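Local coordinates for endo-beta-1,4-glucanase (Ampullaria crossean, PDB 5XBU), which probably hydrolyses internal beta-1,4 linkages of cellulose, as a glycoside hydrolase family 45 endoglucanase, at residues 18-30 / 151-163. Residues are numbered along the deposited sequence; the frame is centred on the assembly and turned at random.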
loop_
_atom_site.group_PDB
_atom_site.type_symbol
_atom_site.label_atom_id
_atom_site.label_comp_id
_atom_site.label_asym_id
_atom_site.label_seq_id
_atom_site.Cartn_x
_atom_site.Cartn_y
_atom_site.Cartn_z
ATOM N N ARG A 18 2.247 -11.109 12.149
ATOM C CA ARG A 18 3.587 -10.569 12.300
ATOM C C ARG A 18 4.608 -11.601 11.866
ATOM O O ARG A 18 4.319 -12.792 11.798
ATOM C CB ARG A 18 3.856 -10.179 13.748
ATOM C CG ARG A 18 2.828 -9.125 14.257
ATOM C CD ARG A 18 3.208 -8.610 15.630
ATOM N NE ARG A 18 2.206 -7.640 16.094
ATOM C CZ ARG A 18 2.130 -6.345 15.761
ATOM N NH1 ARG A 18 3.023 -5.791 14.949
ATOM N NH2 ARG A 18 1.130 -5.599 16.245
ATOM N N PHE A 19 5.832 -11.141 11.639
ATOM C CA PHE A 19 6.903 -12.015 11.161
ATOM C C PHE A 19 8.176 -11.539 11.823
ATOM O O PHE A 19 8.619 -10.427 11.544
ATOM C CB PHE A 19 6.985 -11.925 9.633
ATOM C CG PHE A 19 7.964 -12.845 8.989
ATOM C CD1 PHE A 19 7.602 -14.136 8.663
ATOM C CD2 PHE A 19 9.205 -12.380 8.593
ATOM C CE1 PHE A 19 8.483 -14.959 8.012
ATOM C CE2 PHE A 19 10.080 -13.179 7.941
ATOM C CZ PHE A 19 9.719 -14.465 7.661
ATOM N N ASN A 20 8.825 -12.366 12.639
ATOM C CA ASN A 20 10.137 -11.975 13.178
ATOM C C ASN A 20 10.099 -10.587 13.828
ATOM O O ASN A 20 11.002 -9.767 13.657
ATOM C CB ASN A 20 11.231 -12.054 12.106
ATOM C CG ASN A 20 12.627 -12.128 12.698
ATOM O OD1 ASN A 20 12.805 -12.547 13.836
ATOM N ND2 ASN A 20 13.617 -11.700 11.933
ATOM N N GLY A 21 9.023 -10.313 14.561
ATOM C CA GLY A 21 8.876 -9.074 15.306
ATOM C C GLY A 21 8.292 -7.916 14.534
ATOM O O GLY A 21 8.002 -6.872 15.141
ATOM N N ARG A 22 8.076 -8.076 13.228
ATOM C CA ARG A 22 7.673 -7.002 12.339
ATOM C C ARG A 22 6.233 -7.191 11.881
ATOM O O ARG A 22 5.779 -8.318 11.686
ATOM C CB ARG A 22 8.587 -7.001 11.114
ATOM C CG ARG A 22 10.033 -6.665 11.454
ATOM C CD ARG A 22 10.917 -7.146 10.333
ATOM N NE ARG A 22 12.324 -6.758 10.425
ATOM C CZ ARG A 22 13.240 -7.415 11.135
ATOM N NH1 ARG A 22 14.503 -7.005 11.134
ATOM N NH2 ARG A 22 12.890 -8.467 11.865
ATOM N N PRO A 23 5.483 -6.111 11.703
ATOM C CA PRO A 23 4.114 -6.251 11.219
ATOM C C PRO A 23 4.101 -6.633 9.744
ATOM O O PRO A 23 4.912 -6.155 8.950
ATOM C CB PRO A 23 3.541 -4.846 11.404
ATOM C CG PRO A 23 4.729 -3.950 11.193
ATOM C CD PRO A 23 5.878 -4.699 11.866
ATOM N N CYS A 24 3.140 -7.481 9.392
ATOM C CA CYS A 24 2.934 -7.833 8.006
ATOM C C CYS A 24 1.816 -7.023 7.365
ATOM O O CYS A 24 0.941 -6.477 8.035
ATOM C CB CYS A 24 2.667 -9.322 7.877
ATOM S SG CYS A 24 4.080 -10.246 8.529
ATOM N N ALA A 25 1.855 -6.992 6.043
ATOM C CA ALA A 25 0.823 -6.403 5.222
ATOM C C ALA A 25 0.500 -7.365 4.098
ATOM O O ALA A 25 1.372 -8.107 3.620
ATOM C CB ALA A 25 1.261 -5.078 4.620
ATOM N N SER A 26 -0.753 -7.336 3.671
ATOM C CA SER A 26 -1.121 -7.922 2.395
ATOM C C SER A 26 -0.922 -6.903 1.283
ATOM O O SER A 26 -0.849 -5.690 1.520
ATOM C CB SER A 26 -2.557 -8.434 2.440
ATOM O OG SER A 26 -3.445 -7.514 3.060
ATOM N N THR A 27 -0.811 -7.420 0.056
ATOM C CA THR A 27 -0.683 -6.591 -1.121
ATOM C C THR A 27 -1.562 -7.141 -2.233
ATOM O O THR A 27 -1.818 -8.337 -2.321
ATOM C CB THR A 27 0.780 -6.458 -1.614
ATOM O OG1 THR A 27 1.224 -7.673 -2.230
ATOM C CG2 THR A 27 1.759 -6.047 -0.542
ATOM N N THR A 28 -1.985 -6.231 -3.115
ATOM C CA THR A 28 -2.607 -6.547 -4.396
ATOM C C THR A 28 -2.024 -5.582 -5.423
ATOM O O THR A 28 -1.187 -4.730 -5.096
ATOM C CB THR A 28 -4.146 -6.477 -4.342
ATOM O OG1 THR A 28 -4.567 -5.230 -3.788
ATOM C CG2 THR A 28 -4.770 -7.617 -3.544
ATOM N N ARG A 29 -2.475 -5.681 -6.664
ATOM C CA ARG A 29 -2.109 -4.709 -7.678
ATOM C C ARG A 29 -3.379 -4.129 -8.272
ATOM O O ARG A 29 -4.429 -4.784 -8.284
ATOM C CB ARG A 29 -1.197 -5.314 -8.752
ATOM C CG ARG A 29 -1.712 -6.611 -9.374
ATOM C CD ARG A 29 -0.685 -7.215 -10.331
ATOM N NE ARG A 29 -0.583 -8.663 -10.317
ATOM C CZ ARG A 29 0.055 -9.339 -11.260
ATOM N NH1 ARG A 29 0.149 -10.662 -11.214
ATOM N NH2 ARG A 29 0.579 -8.667 -12.275
ATOM N N TYR A 30 -3.280 -2.886 -8.733
ATOM C CA TYR A 30 -4.417 -2.213 -9.316
ATOM C C TYR A 30 -3.973 -1.360 -10.469
ATOM O O TYR A 30 -2.800 -0.989 -10.588
ATOM C CB TYR A 30 -5.181 -1.386 -8.310
ATOM C CG TYR A 30 -4.622 -0.007 -7.974
ATOM C CD1 TYR A 30 -3.487 0.157 -7.197
ATOM C CD2 TYR A 30 -5.269 1.150 -8.440
ATOM C CE1 TYR A 30 -3.035 1.417 -6.854
ATOM C CE2 TYR A 30 -4.806 2.430 -8.111
ATOM C CZ TYR A 30 -3.698 2.539 -7.302
ATOM O OH TYR A 30 -3.283 3.813 -6.980
ATOM N N GLU A 151 4.307 -6.298 -12.186
ATOM C CA GLU A 151 4.577 -7.498 -12.967
ATOM C C GLU A 151 6.073 -7.709 -13.114
ATOM O O GLU A 151 6.547 -8.850 -13.055
ATOM C CB GLU A 151 3.918 -7.370 -14.341
ATOM C CG GLU A 151 4.217 -8.521 -15.287
ATOM C CD GLU A 151 3.607 -9.836 -14.835
ATOM O OE1 GLU A 151 2.667 -9.797 -14.007
ATOM O OE2 GLU A 151 4.071 -10.902 -15.307
ATOM N N ALA A 152 6.840 -6.624 -13.289
ATOM C CA ALA A 152 8.296 -6.724 -13.436
ATOM C C ALA A 152 8.999 -7.205 -12.172
ATOM O O ALA A 152 10.116 -7.735 -12.264
ATOM C CB ALA A 152 8.883 -5.382 -13.865
ATOM N N LEU A 153 8.385 -7.000 -10.996
ATOM C CA LEU A 153 8.851 -7.586 -9.747
ATOM C C LEU A 153 8.464 -9.056 -9.629
ATOM O O LEU A 153 8.989 -9.751 -8.753
ATOM C CB LEU A 153 8.240 -6.840 -8.537
ATOM C CG LEU A 153 8.529 -5.342 -8.419
ATOM C CD1 LEU A 153 7.678 -4.737 -7.330
ATOM C CD2 LEU A 153 10.000 -5.056 -8.163
ATOM N N HIS A 154 7.502 -9.511 -10.441
ATOM C CA HIS A 154 6.907 -10.847 -10.346
ATOM C C HIS A 154 6.218 -11.056 -9.007
ATOM O O HIS A 154 6.225 -12.151 -8.442
ATOM C CB HIS A 154 7.900 -11.951 -10.669
ATOM C CG HIS A 154 8.557 -11.747 -11.986
ATOM N ND1 HIS A 154 7.857 -11.777 -13.171
ATOM C CD2 HIS A 154 9.823 -11.397 -12.307
ATOM C CE1 HIS A 154 8.678 -11.524 -14.172
ATOM N NE2 HIS A 154 9.880 -11.288 -13.675
ATOM N N TRP A 155 5.606 -9.993 -8.500
ATOM C CA TRP A 155 4.848 -10.059 -7.258
ATOM C C TRP A 155 3.398 -10.381 -7.592
ATOM O O TRP A 155 2.728 -9.600 -8.286
ATOM C CB TRP A 155 4.919 -8.726 -6.522
ATOM C CG TRP A 155 6.193 -8.458 -5.787
ATOM C CD1 TRP A 155 7.384 -9.116 -5.926
ATOM C CD2 TRP A 155 6.408 -7.451 -4.787
ATOM N NE1 TRP A 155 8.328 -8.587 -5.078
ATOM C CE2 TRP A 155 7.751 -7.552 -4.370
ATOM C CE3 TRP A 155 5.579 -6.493 -4.185
ATOM C CZ2 TRP A 155 8.294 -6.729 -3.386
ATOM C CZ3 TRP A 155 6.112 -5.692 -3.205
ATOM C CH2 TRP A 155 7.447 -5.809 -2.797
ATOM N N ASP A 156 2.922 -11.518 -7.102
ATOM C CA ASP A 156 1.534 -11.945 -7.212
ATOM C C ASP A 156 0.942 -11.902 -5.800
ATOM O O ASP A 156 0.922 -12.892 -5.064
ATOM C CB ASP A 156 1.445 -13.330 -7.807
ATOM C CG ASP A 156 0.020 -13.805 -7.966
ATOM O OD1 ASP A 156 -0.933 -13.007 -7.807
ATOM O OD2 ASP A 156 -0.143 -14.999 -8.251
ATOM N N ASN A 157 0.472 -10.715 -5.422
ATOM C CA ASN A 157 -0.109 -10.462 -4.114
ATOM C C ASN A 157 0.726 -11.022 -2.956
ATOM O O ASN A 157 0.183 -11.673 -2.060
ATOM C CB ASN A 157 -1.534 -10.988 -4.028
ATOM C CG ASN A 157 -2.456 -10.462 -5.076
ATOM O OD1 ASN A 157 -2.160 -9.495 -5.766
ATOM N ND2 ASN A 157 -3.631 -11.096 -5.183
ATOM N N PRO A 158 2.030 -10.768 -2.925
ATOM C CA PRO A 158 2.824 -11.364 -1.847
ATOM C C PRO A 158 2.460 -10.792 -0.490
ATOM O O PRO A 158 2.129 -9.607 -0.341
ATOM C CB PRO A 158 4.259 -10.976 -2.207
ATOM C CG PRO A 158 4.096 -9.699 -3.005
ATOM C CD PRO A 158 2.865 -9.943 -3.807
ATOM N N GLU A 159 2.618 -11.638 0.518
ATOM C CA GLU A 159 2.706 -11.215 1.912
ATOM C C GLU A 159 4.041 -10.518 2.137
ATOM O O GLU A 159 5.084 -10.978 1.649
ATOM C CB GLU A 159 2.629 -12.477 2.792
ATOM C CG GLU A 159 2.637 -12.229 4.285
ATOM C CD GLU A 159 2.622 -13.559 5.044
ATOM O OE1 GLU A 159 1.654 -13.825 5.796
ATOM O OE2 GLU A 159 3.596 -14.330 4.882
ATOM N N VAL A 160 4.025 -9.404 2.874
ATOM C CA VAL A 160 5.241 -8.641 3.103
ATOM C C VAL A 160 5.299 -8.222 4.566
ATOM O O VAL A 160 4.275 -8.146 5.249
ATOM C CB VAL A 160 5.313 -7.381 2.204
ATOM C CG1 VAL A 160 5.235 -7.774 0.719
ATOM C CG2 VAL A 160 4.166 -6.408 2.533
ATOM N N THR A 161 6.500 -7.906 5.034
ATOM C CA THR A 161 6.639 -7.039 6.189
ATOM C C THR A 161 6.723 -5.592 5.706
ATOM O O THR A 161 7.162 -5.330 4.582
ATOM C CB THR A 161 7.836 -7.393 7.071
ATOM O OG1 THR A 161 9.055 -7.308 6.329
ATOM C CG2 THR A 161 7.671 -8.790 7.682
ATOM N N TRP A 162 6.257 -4.656 6.545
ATOM C CA TRP A 162 6.166 -3.271 6.111
ATOM C C TRP A 162 6.737 -2.340 7.169
ATOM O O TRP A 162 6.615 -2.576 8.380
ATOM C CB TRP A 162 4.709 -2.879 5.762
ATOM C CG TRP A 162 3.844 -2.497 6.944
ATOM C CD1 TRP A 162 3.171 -3.297 7.835
ATOM C CD2 TRP A 162 3.560 -1.149 7.352
ATOM N NE1 TRP A 162 2.523 -2.536 8.762
ATOM C CE2 TRP A 162 2.751 -1.217 8.492
ATOM C CE3 TRP A 162 3.924 0.111 6.857
ATOM C CZ2 TRP A 162 2.277 -0.084 9.128
ATOM C CZ3 TRP A 162 3.454 1.222 7.471
ATOM C CH2 TRP A 162 2.640 1.119 8.613
ATOM N N GLU A 163 7.359 -1.256 6.709
ATOM C CA GLU A 163 7.731 -0.177 7.615
ATOM C C GLU A 163 7.787 1.117 6.842
ATOM O O GLU A 163 8.045 1.126 5.641
ATOM C CB GLU A 163 9.085 -0.365 8.306
ATOM C CG GLU A 163 10.214 -0.544 7.314
ATOM C CD GLU A 163 11.607 -0.603 7.945
ATOM O OE1 GLU A 163 12.560 -1.014 7.252
ATOM O OE2 GLU A 163 11.754 -0.223 9.110
HETATM O O HOH W 1 -1.059 -10.441 0.284
HETATM O O HOH W 2 -3.980 -8.114 -7.335
HETATM O O HOH W 3 -1.300 -10.255 -8.653
#
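Ala25 and Val160 form an antiparallel hydrogen-bonded pair: Ala25 N reaches Val160 O at 2.8 Å, and Val160 N returns to Ala25 O at 3.0 Å. One step on, Cys24 faces Thr161 as a non-hydrogen-bonded pair, and Trp162 N closes the ladder on Pro23 O at 3.1 Å. The short strand segments cross at 114°, well away from straight antiparallel, consistent with a short ladder. Beyond it the chain of 151-159 follows strand 22-30 through side chains and water: one water takes the N-H of Thr27 and bridges to Asn157 O, another joins Arg29 N to Asn157 OD1, whose amide is steadied by ND2 bonding Lys94 O.

The rigid pyrrolidine of Pro23 suits packing on the indole of Trp162, which it crosses at about a right angle, CG lying 3.6 Å from NE1; that N-H is hydrogen-bonded to Glu138. The small Ala25 lets its CB sit 3.8 Å from Val160 CG2 and also near Trp162 CD1. In Thr27, chi1 at 73° turns OG1 to Pro158 O (2.9 Å), meeting a lone pair in the carbonyl plane, while CG2 packs on the Val160 methyls. A valine here would probably leave Pro158 O without this hydroxyl donor. In one of its two conformers Arg29 is long enough to reach Glu151 at the exposed end, NH2 and OE1 forming a salt bridge of 2.9 Å between planes only 20° apart, with Trp155 O over one guanidinium face.

Strand 22-30 also pairs in parallel with strand 140-144, and strand 160-165 pairs with strand 81-86, so this crossing links parts of the double-psi beta-barrel expected of the family. Trp162 continues onto Val82 and Leu84, Ala25 packs on Phe141, and the Cys24-Cys9 disulfide ties the strand to the N-terminal region.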